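GH127 beta-L-arabinofuranoside (Geobacillus stearothermophilus, PDB 4QK0) probably hydrolyses terminal beta-L-arabinofuranosides to release L-arabinose, as a family 127 glycoside hydrolase built from a helical catalytic domain and beta-rich domains. Local coordinates at residues M272-A277 against V341-R346; T294-V299 against G354-V359; G443-T448 against K456-T461. All coordinates share one frame; numbering follows the deposited sequence.

How the contacts relate
From the N terminus, 272-277 on helix 266-283 comes first, followed directly by helix 286-302 with 294-299. Contact 1 closes a 63-residue loop when the chain returns at 341-346, and contact 2 closes one of 54 residues at 354-359. The segments alternate, so the two contacts cross, and together they knit two successive helix pairs into the catalytic domain. They also touch: Trp343 CH2 lies 3.4 Å from Trp296 CA, and Thr344 packs on Trp296. Contact 3 follows in series and closes only the short hairpin between 443-448 and 456-461. It belongs to the middle domain, its centre about 26 Å from that of contact 1 and about 27 Å from that of contact 2.

Contact 1: M272-A277 against V341-R346; sequences MYTAMA and VFWTRR
Thr274 and Trp343 mark the close point of segments 272-277 and 341-346 of helices 266-283 and 334-350, which run nearly parallel there, their axes 8.4 Å apart at 12°. Such side-by-side running is consistent with neighbouring helices of one layer in an (alpha/alpha)6 barrel, the fold of the six-hairpin glycosidase clan. Thr274 OG1 nestles against the opposite backbone, 3.1 Å from Trp343 CA, while its hydrogen bond goes to Leu270 O one turn back in its own helix. Trp343 carries its CG anti to the backbone N (chi1 -174°), which lays the indole across the flank of 272-277. Tyr273 CB sits over one indole face, 3.7 Å from the centroid of the five-membered ring, in a CH-pi contact. Beyond it the phenol ring meets the six-membered ring obliquely, the planes at 45°. Ala277 CB comes to the edge of the same indole and packs 3.7 Å from Arg346 CB. The bent Arg346 chain takes its guanidinium elsewhere, where NH1 forms salt bridges with Glu349 and Glu203. No direct hydrogen bond joins the segments; instead one water donates to Ala277 O at 3.0 Å and to Arg346 O at 2.6 Å.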
HETATM    1  N   MSE A 272      19.023  18.079   6.818  1.00 24.43           N
HETATM    2  CA  MSE A 272      20.402  17.914   6.425  1.00 25.04           C
HETATM    3  C   MSE A 272      20.683  18.769   5.224  1.00 26.40           C
HETATM    4  O   MSE A 272      21.678  19.497   5.201  1.00 27.06           O
HETATM    5  CB  MSE A 272      20.780  16.486   6.113  1.00 25.31           C
HETATM    6  CG  MSE A 272      22.293  16.299   5.893  1.00 25.66           C
HETATM    7 SE   MSE A 272      22.707  14.436   5.478  1.00 25.45          SE
HETATM    8  CE  MSE A 272      21.822  14.478   3.733  1.00 22.51           C
ATOM      9  N   TYR A 273      19.808  18.745   4.241  1.00 23.78           N
ATOM     10  CA  TYR A 273      20.038  19.542   3.061  1.00 22.43           C
ATOM     11  C   TYR A 273      20.046  20.992   3.391  1.00 22.15           C
ATOM     12  O   TYR A 273      20.727  21.797   2.730  1.00 21.97           O
ATOM     13  CB  TYR A 273      19.017  19.276   1.961  1.00 22.78           C
ATOM     14  CG  TYR A 273      18.833  17.787   1.575  1.00 23.67           C
ATOM     15  CD1 TYR A 273      19.833  16.855   1.736  1.00 22.59           C
ATOM     16  CD2 TYR A 273      17.621  17.357   1.047  1.00 25.27           C
ATOM     17  CE1 TYR A 273      19.650  15.530   1.366  1.00 23.60           C
ATOM     18  CE2 TYR A 273      17.436  16.030   0.672  1.00 24.60           C
ATOM     19  CZ  TYR A 273      18.441  15.123   0.847  1.00 23.18           C
ATOM     20  OH  TYR A 273      18.210  13.826   0.469  1.00 22.34           O
ATOM     21  N   THR A 274      19.206  21.379   4.324  1.00 22.44           N
ATOM     22  CA  THR A 274      19.090  22.779   4.659  1.00 21.79           C
ATOM     23  C   THR A 274      20.483  23.262   5.244  1.00 22.76           C
ATOM     24  O   THR A 274      20.980  24.294   4.864  1.00 24.78           O
ATOM     25  CB  THR A 274      17.991  22.973   5.673  1.00 22.87           C
ATOM     26  OG1 THR A 274      16.706  22.711   5.082  1.00 19.88           O
ATOM     27  CG2 THR A 274      17.993  24.397   6.255  1.00 21.00           C
ATOM     28  N   ALA A 275      21.092  22.448   6.091  1.00 21.16           N
ATOM     29  CA  ALA A 275      22.406  22.713   6.617  1.00 23.19           C
ATOM     30  C   ALA A 275      23.481  22.738   5.488  1.00 26.37           C
ATOM     31  O   ALA A 275      24.306  23.642   5.426  1.00 24.27           O
ATOM     32  CB  ALA A 275      22.782  21.732   7.690  1.00 20.89           C
HETATM   33  N   MSE A 276      23.420  21.770   4.598  1.00 26.79           N
HETATM   34  CA  MSE A 276      24.372  21.706   3.515  1.00 29.47           C
HETATM   35  C   MSE A 276      24.333  22.950   2.675  1.00 27.49           C
HETATM   36  O   MSE A 276      25.382  23.456   2.299  1.00 29.94           O
HETATM   37  CB  MSE A 276      24.123  20.500   2.626  1.00 29.83           C
HETATM   38  CG  MSE A 276      24.427  19.211   3.388  1.00 27.46           C
HETATM   39 SE   MSE A 276      23.745  17.705   2.308  1.00 27.99          SE
HETATM   40  CE  MSE A 276      24.548  17.931   0.542  1.00 31.52           C
ATOM     41  N   ALA A 277      23.141  23.460   2.382  1.00 25.69           N
ATOM     42  CA  ALA A 277      23.000  24.649   1.549  1.00 24.89           C
ATOM     43  C   ALA A 277      23.516  25.916   2.234  1.00 29.25           C
ATOM     44  O   ALA A 277      24.157  26.749   1.599  1.00 26.99           O
ATOM     45  CB  ALA A 277      21.569  24.845   1.150  1.00 24.14           C
ATOM     46  N   VAL A 341      10.270  24.069   3.126  1.00 29.19           N
ATOM     47  CA  VAL A 341      10.277  25.519   3.123  1.00 30.10           C
ATOM     48  C   VAL A 341      11.628  26.061   3.663  1.00 27.98           C
ATOM     49  O   VAL A 341      12.209  26.973   3.067  1.00 27.27           O
ATOM     50  CB  VAL A 341       9.131  26.085   3.947  1.00 33.14           C
ATOM     51  CG1 VAL A 341       9.261  27.615   4.080  1.00 31.72           C
ATOM     52  CG2 VAL A 341       7.794  25.732   3.289  1.00 30.06           C
ATOM     53  N   PHE A 342      12.097  25.513   4.771  1.00 25.06           N
ATOM     54  CA  PHE A 342      13.381  25.933   5.345  1.00 27.78           C
ATOM     55  C   PHE A 342      14.499  25.752   4.309  1.00 26.78           C
ATOM     56  O   PHE A 342      15.357  26.618   4.166  1.00 26.63           O
ATOM     57  CB  PHE A 342      13.786  25.168   6.603  1.00 28.24           C
ATOM     58  CG  PHE A 342      12.813  25.256   7.757  1.00 29.43           C
ATOM     59  CD1 PHE A 342      12.014  26.373   7.963  1.00 29.11           C
ATOM     60  CD2 PHE A 342      12.717  24.205   8.660  1.00 32.70           C
ATOM     61  CE1 PHE A 342      11.134  26.435   9.051  1.00 32.22           C
ATOM     62  CE2 PHE A 342      11.840  24.265   9.768  1.00 33.05           C
ATOM     63  CZ  PHE A 342      11.055  25.392   9.961  1.00 30.84           C
ATOM     64  N   TRP A 343      14.501  24.617   3.636  1.00 23.79           N
ATOM     65  CA  TRP A 343      15.517  24.318   2.649  1.00 24.43           C
ATOM     66  C   TRP A 343      15.504  25.356   1.546  1.00 26.92           C
ATOM     67  O   TRP A 343      16.561  25.885   1.195  1.00 26.92           O
ATOM     68  CB  TRP A 343      15.278  22.966   2.060  1.00 24.65           C
ATOM     69  CG  TRP A 343      16.336  22.503   1.154  1.00 28.13           C
ATOM     70  CD1 TRP A 343      17.630  22.939   1.100  1.00 29.28           C
ATOM     71  CD2 TRP A 343      16.242  21.435   0.204  1.00 26.94           C
ATOM     72  NE1 TRP A 343      18.327  22.215   0.179  1.00 28.25           N
ATOM     73  CE2 TRP A 343      17.514  21.277  -0.378  1.00 26.40           C
ATOM     74  CE3 TRP A 343      15.214  20.573  -0.179  1.00 26.15           C
ATOM     75  CZ2 TRP A 343      17.785  20.306  -1.380  1.00 27.44           C
ATOM     76  CZ3 TRP A 343      15.475  19.609  -1.169  1.00 27.00           C
ATOM     77  CH2 TRP A 343      16.750  19.474  -1.748  1.00 24.39           C
ATOM     78  N   THR A 344      14.324  25.700   1.048  1.00 25.63           N
ATOM     79  CA  THR A 344      14.240  26.625  -0.063  1.00 29.34           C
ATOM     80  C   THR A 344      14.863  27.975   0.295  1.00 31.85           C
ATOM     81  O   THR A 344      15.472  28.641  -0.528  1.00 33.17           O
ATOM     82  CB  THR A 344      12.789  26.877  -0.529  1.00 31.05           C
ATOM     83  OG1 THR A 344      12.005  27.377   0.567  1.00 29.57           O
ATOM     84  CG2 THR A 344      12.154  25.578  -1.034  1.00 32.59           C
ATOM     85  N   ARG A 345      14.664  28.403   1.513  1.00 32.84           N
ATOM     86  CA  ARG A 345      15.207  29.659   1.930  1.00 34.35           C
ATOM     87  C   ARG A 345      16.742  29.666   1.849  1.00 30.49           C
ATOM     88  O   ARG A 345      17.293  30.646   1.454  1.00 29.33           O
ATOM     89  CB  ARG A 345      14.729  30.004   3.329  1.00 35.09           C
ATOM     90  CG  ARG A 345      14.884  31.481   3.666  1.00 39.84           C
ATOM     91  CD  ARG A 345      14.561  31.656   5.124  1.00 45.93           C
ATOM     92  NE  ARG A 345      14.974  32.933   5.662  1.00 49.53           N
ATOM     93  CZ  ARG A 345      14.867  33.257   6.945  1.00 48.82           C
ATOM     94  NH1 ARG A 345      14.346  32.401   7.826  1.00 48.68           N
ATOM     95  NH2 ARG A 345      15.275  34.444   7.354  1.00 49.92           N
ATOM     96  N   ARG A 346      17.411  28.596   2.269  1.00 30.72           N
ATOM     97  CA  ARG A 346      18.845  28.504   2.137  1.00 30.91           C
ATOM     98  C   ARG A 346      19.272  28.360   0.693  1.00 31.48           C
ATOM     99  O   ARG A 346      20.365  28.822   0.315  1.00 31.03           O
ATOM    100  CB  ARG A 346      19.408  27.337   2.930  1.00 31.35           C
ATOM    101  CG  ARG A 346      19.253  27.500   4.427  1.00 34.20           C
ATOM    102  CD  ARG A 346      19.997  28.715   4.943  1.00 36.56           C
ATOM    103  NE  ARG A 346      20.199  28.695   6.384  1.00 41.17           N
ATOM    104  CZ  ARG A 346      20.860  29.628   7.071  1.00 41.40           C
ATOM    105  NH1 ARG A 346      21.392  30.660   6.438  1.00 39.77           N
ATOM    106  NH2 ARG A 346      20.973  29.549   8.411  1.00 42.87           N
TER
HETATM  107  O   HOH W   1      22.555  29.297   1.610  1.00 44.33           O

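Contact 2: T294-V299 against G354-V359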
ATOM      1  N   THR A 294      22.078  19.051  -7.002  1.00 26.10           N
ATOM      2  CA  THR A 294      21.750  17.750  -7.529  1.00 28.00           C
ATOM      3  C   THR A 294      20.608  17.161  -6.683  1.00 27.53           C
ATOM      4  O   THR A 294      19.671  16.623  -7.226  1.00 24.48           O
ATOM      5  CB  THR A 294      22.980  16.842  -7.467  1.00 28.19           C
ATOM      6  OG1 THR A 294      23.945  17.377  -8.372  1.00 32.86           O
ATOM      7  CG2 THR A 294      22.673  15.412  -7.878  1.00 29.10           C
ATOM      8  N   LEU A 295      20.688  17.336  -5.373  1.00 22.20           N
ATOM      9  CA  LEU A 295      19.651  16.837  -4.500  1.00 22.26           C
ATOM     10  C   LEU A 295      18.365  17.617  -4.652  1.00 23.62           C
ATOM     11  O   LEU A 295      17.301  17.025  -4.659  1.00 25.21           O
ATOM     12  CB  LEU A 295      20.117  16.825  -3.069  1.00 22.68           C
ATOM     13  CG  LEU A 295      21.174  15.737  -2.828  1.00 20.84           C
ATOM     14  CD1 LEU A 295      22.003  16.039  -1.602  1.00 22.66           C
ATOM     15  CD2 LEU A 295      20.532  14.382  -2.647  1.00 23.65           C
ATOM     16  N   TRP A 296      18.465  18.930  -4.835  1.00 22.78           N
ATOM     17  CA  TRP A 296      17.316  19.752  -5.091  1.00 22.60           C
ATOM     18  C   TRP A 296      16.554  19.298  -6.303  1.00 23.87           C
ATOM     19  O   TRP A 296      15.323  19.239  -6.299  1.00 25.56           O
ATOM     20  CB  TRP A 296      17.731  21.205  -5.330  1.00 20.64           C
ATOM     21  CG  TRP A 296      16.603  22.032  -5.785  1.00 18.36           C
ATOM     22  CD1 TRP A 296      16.299  22.380  -7.036  1.00 18.04           C
ATOM     23  CD2 TRP A 296      15.590  22.569  -4.958  1.00 19.21           C
ATOM     24  NE1 TRP A 296      15.156  23.117  -7.056  1.00 19.64           N
ATOM     25  CE2 TRP A 296      14.708  23.252  -5.783  1.00 19.43           C
ATOM     26  CE3 TRP A 296      15.381  22.569  -3.591  1.00 19.92           C
ATOM     27  CZ2 TRP A 296      13.637  23.931  -5.311  1.00 23.97           C
ATOM     28  CZ3 TRP A 296      14.316  23.201  -3.099  1.00 22.27           C
ATOM     29  CH2 TRP A 296      13.421  23.884  -3.961  1.00 24.65           C
ATOM     30  N   GLU A 297      17.257  19.110  -7.388  1.00 23.29           N
ATOM     31  CA  GLU A 297      16.633  18.638  -8.613  1.00 26.54           C
ATOM     32  C   GLU A 297      15.998  17.260  -8.404  1.00 25.90           C
ATOM     33  O   GLU A 297      14.912  17.016  -8.891  1.00 26.05           O
ATOM     34  CB  GLU A 297      17.668  18.559  -9.744  1.00 30.88           C
ATOM     35  CG  GLU A 297      18.150  19.961 -10.178  1.00 40.27           C
ATOM     36  CD  GLU A 297      17.078  20.784 -10.911  1.00 46.37           C
ATOM     37  OE1 GLU A 297      16.641  20.335 -12.005  1.00 59.50           O
ATOM     38  OE2 GLU A 297      16.640  21.865 -10.417  1.00 51.26           O
ATOM     39  N   ASN A 298      16.671  16.361  -7.681  1.00 24.15           N
ATOM     40  CA  ASN A 298      16.114  15.063  -7.482  1.00 23.88           C
ATOM     41  C   ASN A 298      14.805  15.151  -6.655  1.00 25.79           C
ATOM     42  O   ASN A 298      13.794  14.533  -7.002  1.00 24.73           O
ATOM     43  CB  ASN A 298      17.069  14.155  -6.792  1.00 22.91           C
ATOM     44  CG  ASN A 298      16.517  12.723  -6.691  1.00 25.31           C
ATOM     45  OD1 ASN A 298      16.271  12.193  -5.605  1.00 23.08           O
ATOM     46  ND2 ASN A 298      16.392  12.069  -7.846  1.00 23.04           N
ATOM     47  N   VAL A 299      14.824  15.903  -5.557  1.00 22.38           N
ATOM     48  CA  VAL A 299      13.640  15.986  -4.692  1.00 22.08           C
ATOM     49  C   VAL A 299      12.490  16.641  -5.457  1.00 23.74           C
ATOM     50  O   VAL A 299      11.403  16.091  -5.503  1.00 23.87           O
ATOM     51  CB  VAL A 299      13.911  16.783  -3.410  1.00 19.48           C
ATOM     52  CG1 VAL A 299      12.624  17.073  -2.706  1.00 22.26           C
ATOM     53  CG2 VAL A 299      14.810  16.007  -2.516  1.00 19.42           C
ATOM     54  N   GLY A 354      14.213  31.776  -9.061  1.00 24.47           N
ATOM     55  CA  GLY A 354      12.788  31.724  -8.839  1.00 28.58           C
ATOM     56  C   GLY A 354      12.240  30.304  -8.617  1.00 30.11           C
ATOM     57  O   GLY A 354      11.283  30.144  -7.881  1.00 28.33           O
ATOM     58  N   LYS A 355      12.866  29.278  -9.183  1.00 31.19           N
ATOM     59  CA  LYS A 355      12.361  27.905  -8.986  1.00 34.05           C
ATOM     60  C   LYS A 355      12.389  27.476  -7.534  1.00 32.56           C
ATOM     61  O   LYS A 355      11.569  26.695  -7.123  1.00 36.49           O
ATOM     62  CB  LYS A 355      13.080  26.908  -9.873  1.00 39.37           C
ATOM     63  CG  LYS A 355      14.451  26.467  -9.352  1.00 45.71           C
ATOM     64  CD  LYS A 355      15.354  25.837 -10.460  1.00 49.09           C
ATOM     65  CE  LYS A 355      16.810  25.733 -10.025  1.00 44.60           C
ATOM     66  NZ  LYS A 355      17.495  24.507 -10.419  1.00 43.96           N
ATOM     67  N   TYR A 356      13.276  28.052  -6.731  1.00 31.54           N
ATOM     68  CA  TYR A 356      13.346  27.764  -5.312  1.00 29.21           C
ATOM     69  C   TYR A 356      12.163  28.377  -4.605  1.00 32.83           C
ATOM     70  O   TYR A 356      11.536  27.769  -3.708  1.00 26.61           O
ATOM     71  CB  TYR A 356      14.659  28.269  -4.660  1.00 29.62           C
ATOM     72  CG  TYR A 356      15.936  27.714  -5.317  1.00 32.50           C
ATOM     73  CD1 TYR A 356      16.023  26.385  -5.693  1.00 35.48           C
ATOM     74  CD2 TYR A 356      17.052  28.498  -5.518  1.00 32.37           C
ATOM     75  CE1 TYR A 356      17.162  25.873  -6.276  1.00 34.97           C
ATOM     76  CE2 TYR A 356      18.201  27.991  -6.117  1.00 31.71           C
ATOM     77  CZ  TYR A 356      18.243  26.695  -6.512  1.00 32.74           C
ATOM     78  OH  TYR A 356      19.373  26.169  -7.071  1.00 33.47           O
ATOM     79  N   ALA A 357      11.872  29.615  -4.960  1.00 30.84           N
ATOM     80  CA  ALA A 357      10.795  30.299  -4.300  1.00 32.71           C
ATOM     81  C   ALA A 357       9.453  29.741  -4.775  1.00 29.53           C
ATOM     82  O   ALA A 357       8.479  29.822  -4.058  1.00 31.41           O
ATOM     83  CB  ALA A 357      10.891  31.815  -4.518  1.00 29.96           C
ATOM     84  N   ASP A 358       9.418  29.214  -5.984  1.00 26.55           N
ATOM     85  CA  ASP A 358       8.234  28.580  -6.554  1.00 28.83           C
ATOM     86  C   ASP A 358       7.852  27.384  -5.710  1.00 23.47           C
ATOM     87  O   ASP A 358       6.688  27.275  -5.306  1.00 21.84           O
ATOM     88  CB  ASP A 358       8.445  28.159  -8.000  1.00 28.15           C
ATOM     89  CG  ASP A 358       8.456  29.349  -8.964  1.00 31.21           C
ATOM     90  OD1 ASP A 358       7.987  30.500  -8.620  1.00 32.10           O
ATOM     91  OD2 ASP A 358       8.900  29.116 -10.110  1.00 25.76           O
ATOM     92  N   VAL A 359       8.831  26.595  -5.331  1.00 21.37           N
ATOM     93  CA  VAL A 359       8.622  25.476  -4.420  1.00 20.80           C
ATOM     94  C   VAL A 359       8.232  25.919  -3.028  1.00 25.44           C
ATOM     95  O   VAL A 359       7.312  25.336  -2.396  1.00 24.53           O
ATOM     96  CB  VAL A 359       9.830  24.561  -4.393  1.00 20.84           C
ATOM     97  CG1 VAL A 359       9.708  23.481  -3.356  1.00 21.78           C
ATOM     98  CG2 VAL A 359       9.945  23.881  -5.739  1.00 25.05           C
TER
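Lys355 NZ donates to Glu297 OE2 at 2.8 Å, a salt bridge in which the ammonium approaches from above the carboxylate plane. The same OE2 forms a second salt bridge, with Lys301 one turn further along helix 286-302, so two lysines grip one oxygen and would tend to keep Glu297 ionised. The aliphatic part of Lys355 slides past the indole of Trp296, with CG 4.1 Å from Trp296 NE1. Inward of this pair lies a T-shaped (edge-to-face) stack: Tyr356 points its ring edge at the indole face, planes at 85°, with CD1 3.4 Å from Trp296 CE2. The far end of the tyrosine is fixed by a hydrogen bond from its hydroxyl group to Glu351. Trp296 holds CG anti to the backbone N (chi1 172°), which carries the indole toward helix 354-365 until CH2 reaches Val359 CB at 3.7 Å and CZ2 meets Val359 CG2. That reach is needed, because the segment axes pass 12.3 Å apart and cross at 45°. Trp343 makes a further edge-to-face pair with Trp296, continuing the aromatic cluster toward helix 334-350. An alanine in place of Trp296 is likely to leave the Tyr356 edge without its aromatic face and to open a gap beside Val359. The chemistry is therefore layered: a charged pair at the partly exposed margin, and buried aromatic and apolar groups spanning two widely spaced helices of the catalytic domain.

Contact 3: G443-T448 against K456-T461; sequences GSDIQT and KIMQET
Lys456 lies across from Gln447 in a non-hydrogen-bonded antiparallel pair. Its chain bends at the CB-CG bond (chi2 -93°) and crosses obliquely to Asp445, diagonally placed on the partner strand, with CE 3.7 Å from Asp445 CB. The charges remain too far apart for a salt bridge, NZ being 4.4 Å from Asp445 OD2, and Asp445 OD1 instead bonds Asn17. Gln447 crosses the lysine at about a right angle, its NE2 near Lys456 CG and its OE1 bonded to Ser454. On the other face, Ile457 and Ile446 stand side by side, CG2 of Ile446 3.8 Å from CB of Ile457. Their backbones exchange two hydrogen bonds, each 2.9 Å, from Ile446 N to Ile457 O and from Ile457 N to Ile446 O. Gln459 forms the next such pair with Ser444: Gln459 N meets Ser444 O at 2.7 Å and an almost straight 177°, while Ser444 N returns a longer bond to Gln459 O. The buried Gln459 amide is well satisfied, NE2 by Tyr429 OH and Leu440 O, OE1 by Val442 N; Ser444 OG also bonds Tyr429 OH. A water links Gly443 N and Thr461 O. Ile457 and Gln459 reach strand 436-438 of another sheet, while strands 15-18 and 468-475 flank the pair: a beta hairpin within an antiparallel sheet, consistent with the beta-sandwich expected of the GH127 middle domain.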
ATOM      1  N   GLY A 443       0.350  40.879   1.145  1.00 33.07           N
ATOM      2  CA  GLY A 443       0.078  42.208   1.666  1.00 34.91           C
ATOM      3  C   GLY A 443       0.955  42.455   2.886  1.00 38.63           C
ATOM      4  O   GLY A 443       0.882  41.726   3.855  1.00 35.64           O
ATOM      5  N   SER A 444       1.837  43.445   2.800  1.00 38.81           N
ATOM      6  CA  SER A 444       2.860  43.667   3.823  1.00 34.68           C
ATOM      7  C   SER A 444       3.668  44.933   3.570  1.00 32.78           C
ATOM      8  O   SER A 444       3.585  45.541   2.502  1.00 32.21           O
ATOM      9  CB  SER A 444       3.843  42.525   3.812  1.00 34.04           C
ATOM     10  OG  SER A 444       4.445  42.410   2.526  1.00 34.64           O
ATOM     11  N   ASP A 445       4.452  45.315   4.566  1.00 35.40           N
ATOM     12  CA  ASP A 445       5.479  46.302   4.343  1.00 38.89           C
ATOM     13  C   ASP A 445       6.770  46.002   5.056  1.00 37.07           C
ATOM     14  O   ASP A 445       6.846  45.210   6.012  1.00 36.04           O
ATOM     15  CB  ASP A 445       4.993  47.722   4.587  1.00 44.82           C
ATOM     16  CG  ASP A 445       4.397  47.905   5.934  1.00 48.92           C
ATOM     17  OD1 ASP A 445       5.129  47.665   6.906  1.00 66.00           O
ATOM     18  OD2 ASP A 445       3.218  48.283   6.004  1.00 54.83           O
ATOM     19  N   ILE A 446       7.822  46.564   4.479  1.00 35.35           N
ATOM     20  CA  ILE A 446       9.160  46.345   4.971  1.00 36.90           C
ATOM     21  C   ILE A 446       9.901  47.660   5.002  1.00 37.11           C
ATOM     22  O   ILE A 446       9.772  48.497   4.112  1.00 37.14           O
ATOM     23  CB  ILE A 446       9.936  45.316   4.154  1.00 36.16           C
ATOM     24  CG1 ILE A 446      11.354  45.195   4.694  1.00 36.38           C
ATOM     25  CG2 ILE A 446       9.929  45.668   2.670  1.00 38.12           C
ATOM     26  CD1 ILE A 446      12.135  44.053   4.111  1.00 38.28           C
ATOM     27  N   GLN A 447      10.636  47.822   6.084  1.00 42.26           N
ATOM     28  CA  GLN A 447      11.475  48.976   6.331  1.00 44.62           C
ATOM     29  C   GLN A 447      12.890  48.429   6.321  1.00 40.95           C
ATOM     30  O   GLN A 447      13.242  47.635   7.162  1.00 45.56           O
ATOM     31  CB  GLN A 447      11.132  49.557   7.715  1.00 48.40           C
ATOM     32  CG  GLN A 447      12.093  50.632   8.194  1.00 57.59           C
ATOM     33  CD  GLN A 447      12.052  51.840   7.290  1.00 61.12           C
ATOM     34  OE1 GLN A 447      13.050  52.170   6.645  1.00 71.52           O
ATOM     35  NE2 GLN A 447      10.875  52.481   7.197  1.00 60.88           N
ATOM     36  N   THR A 448      13.707  48.833   5.376  1.00 39.61           N
ATOM     37  CA  THR A 448      15.002  48.185   5.208  1.00 39.02           C
ATOM     38  C   THR A 448      16.040  49.240   4.842  1.00 46.44           C
ATOM     39  O   THR A 448      15.721  50.414   4.732  1.00 44.15           O
ATOM     40  CB  THR A 448      14.874  47.060   4.152  1.00 40.85           C
ATOM     41  OG1 THR A 448      16.106  46.332   3.989  1.00 44.90           O
ATOM     42  CG2 THR A 448      14.437  47.596   2.819  1.00 41.36           C
ATOM     43  N   LYS A 456      11.315  52.268   2.462  1.00 37.51           N
ATOM     44  CA  LYS A 456      10.076  51.685   2.855  1.00 40.84           C
ATOM     45  C   LYS A 456       9.395  51.106   1.598  1.00 41.25           C
ATOM     46  O   LYS A 456       9.213  51.781   0.578  1.00 35.14           O
ATOM     47  CB  LYS A 456       9.213  52.740   3.527  1.00 44.45           C
ATOM     48  CG  LYS A 456       8.240  52.188   4.539  1.00 57.69           C
ATOM     49  CD  LYS A 456       6.900  51.904   3.891  1.00 71.96           C
ATOM     50  CE  LYS A 456       5.894  51.299   4.869  1.00 78.96           C
ATOM     51  NZ  LYS A 456       5.005  52.311   5.516  1.00 78.68           N
ATOM     52  N   ILE A 457       9.002  49.842   1.695  1.00 41.12           N
ATOM     53  CA  ILE A 457       8.277  49.169   0.610  1.00 42.90           C
ATOM     54  C   ILE A 457       6.970  48.561   1.096  1.00 39.48           C
ATOM     55  O   ILE A 457       6.934  47.931   2.135  1.00 40.40           O
ATOM     56  CB  ILE A 457       9.179  48.146  -0.048  1.00 44.34           C
ATOM     57  CG1 ILE A 457      10.202  48.919  -0.850  1.00 41.08           C
ATOM     58  CG2 ILE A 457       8.374  47.242  -0.985  1.00 48.86           C
ATOM     59  CD1 ILE A 457      11.377  48.126  -1.282  1.00 45.24           C
HETATM   60  N   MSE A 458       5.896  48.843   0.381  1.00 42.72           N
HETATM   61  CA  MSE A 458       4.555  48.398   0.731  1.00 46.37           C
HETATM   62  C   MSE A 458       4.074  47.516  -0.396  1.00 42.72           C
HETATM   63  O   MSE A 458       4.228  47.885  -1.572  1.00 39.51           O
HETATM   64  CB  MSE A 458       3.659  49.621   0.769  1.00 54.15           C
HETATM   65  CG  MSE A 458       2.808  49.781   2.012  1.00 74.50           C
HETATM   66 SE   MSE A 458       2.193  51.612   2.197  1.00112.50          SE
HETATM   67  CE  MSE A 458       3.891  52.599   1.949  1.00 97.38           C
ATOM     68  N   GLN A 459       3.495  46.357  -0.054  1.00 37.86           N
ATOM     69  CA  GLN A 459       2.766  45.493  -1.024  1.00 37.02           C
ATOM     70  C   GLN A 459       1.292  45.502  -0.717  1.00 36.52           C
ATOM     71  O   GLN A 459       0.922  45.165   0.405  1.00 31.12           O
ATOM     72  CB  GLN A 459       3.149  44.043  -0.855  1.00 36.35           C
ATOM     73  CG  GLN A 459       4.248  43.539  -1.700  1.00 39.14           C
ATOM     74  CD  GLN A 459       4.319  42.033  -1.719  1.00 34.88           C
ATOM     75  OE1 GLN A 459       3.497  41.368  -2.352  1.00 38.42           O
ATOM     76  NE2 GLN A 459       5.292  41.498  -1.039  1.00 35.57           N
ATOM     77  N   GLU A 460       0.456  45.800  -1.701  1.00 38.21           N
ATOM     78  CA  GLU A 460      -1.000  45.647  -1.560  1.00 43.77           C
ATOM     79  C   GLU A 460      -1.457  44.658  -2.622  1.00 38.73           C
ATOM     80  O   GLU A 460      -1.153  44.825  -3.794  1.00 37.23           O
ATOM     81  CB  GLU A 460      -1.741  46.975  -1.755  1.00 47.64           C
ATOM     82  CG  GLU A 460      -1.279  48.068  -0.784  1.00 64.15           C
ATOM     83  CD  GLU A 460      -1.968  49.423  -1.009  1.00 66.42           C
ATOM     84  OE1 GLU A 460      -1.703  50.109  -2.029  1.00 63.87           O
ATOM     85  OE2 GLU A 460      -2.776  49.802  -0.142  1.00 71.36           O
ATOM     86  N   THR A 461      -2.177  43.640  -2.211  1.00 33.68           N
ATOM     87  CA  THR A 461      -2.564  42.568  -3.141  1.00 37.85           C
ATOM     88  C   THR A 461      -3.569  41.656  -2.461  1.00 34.31           C
ATOM     89  O   THR A 461      -3.513  41.507  -1.231  1.00 31.78           O
ATOM     90  CB  THR A 461      -1.349  41.712  -3.570  1.00 33.35           C
ATOM     91  OG1 THR A 461      -1.755  40.766  -4.573  1.00 40.23           O
ATOM     92  CG2 THR A 461      -0.716  41.033  -2.394  1.00 32.10           C
TER
HETATM   93  O   HOH W   2      -2.350  39.619   0.337  1.00 36.97           O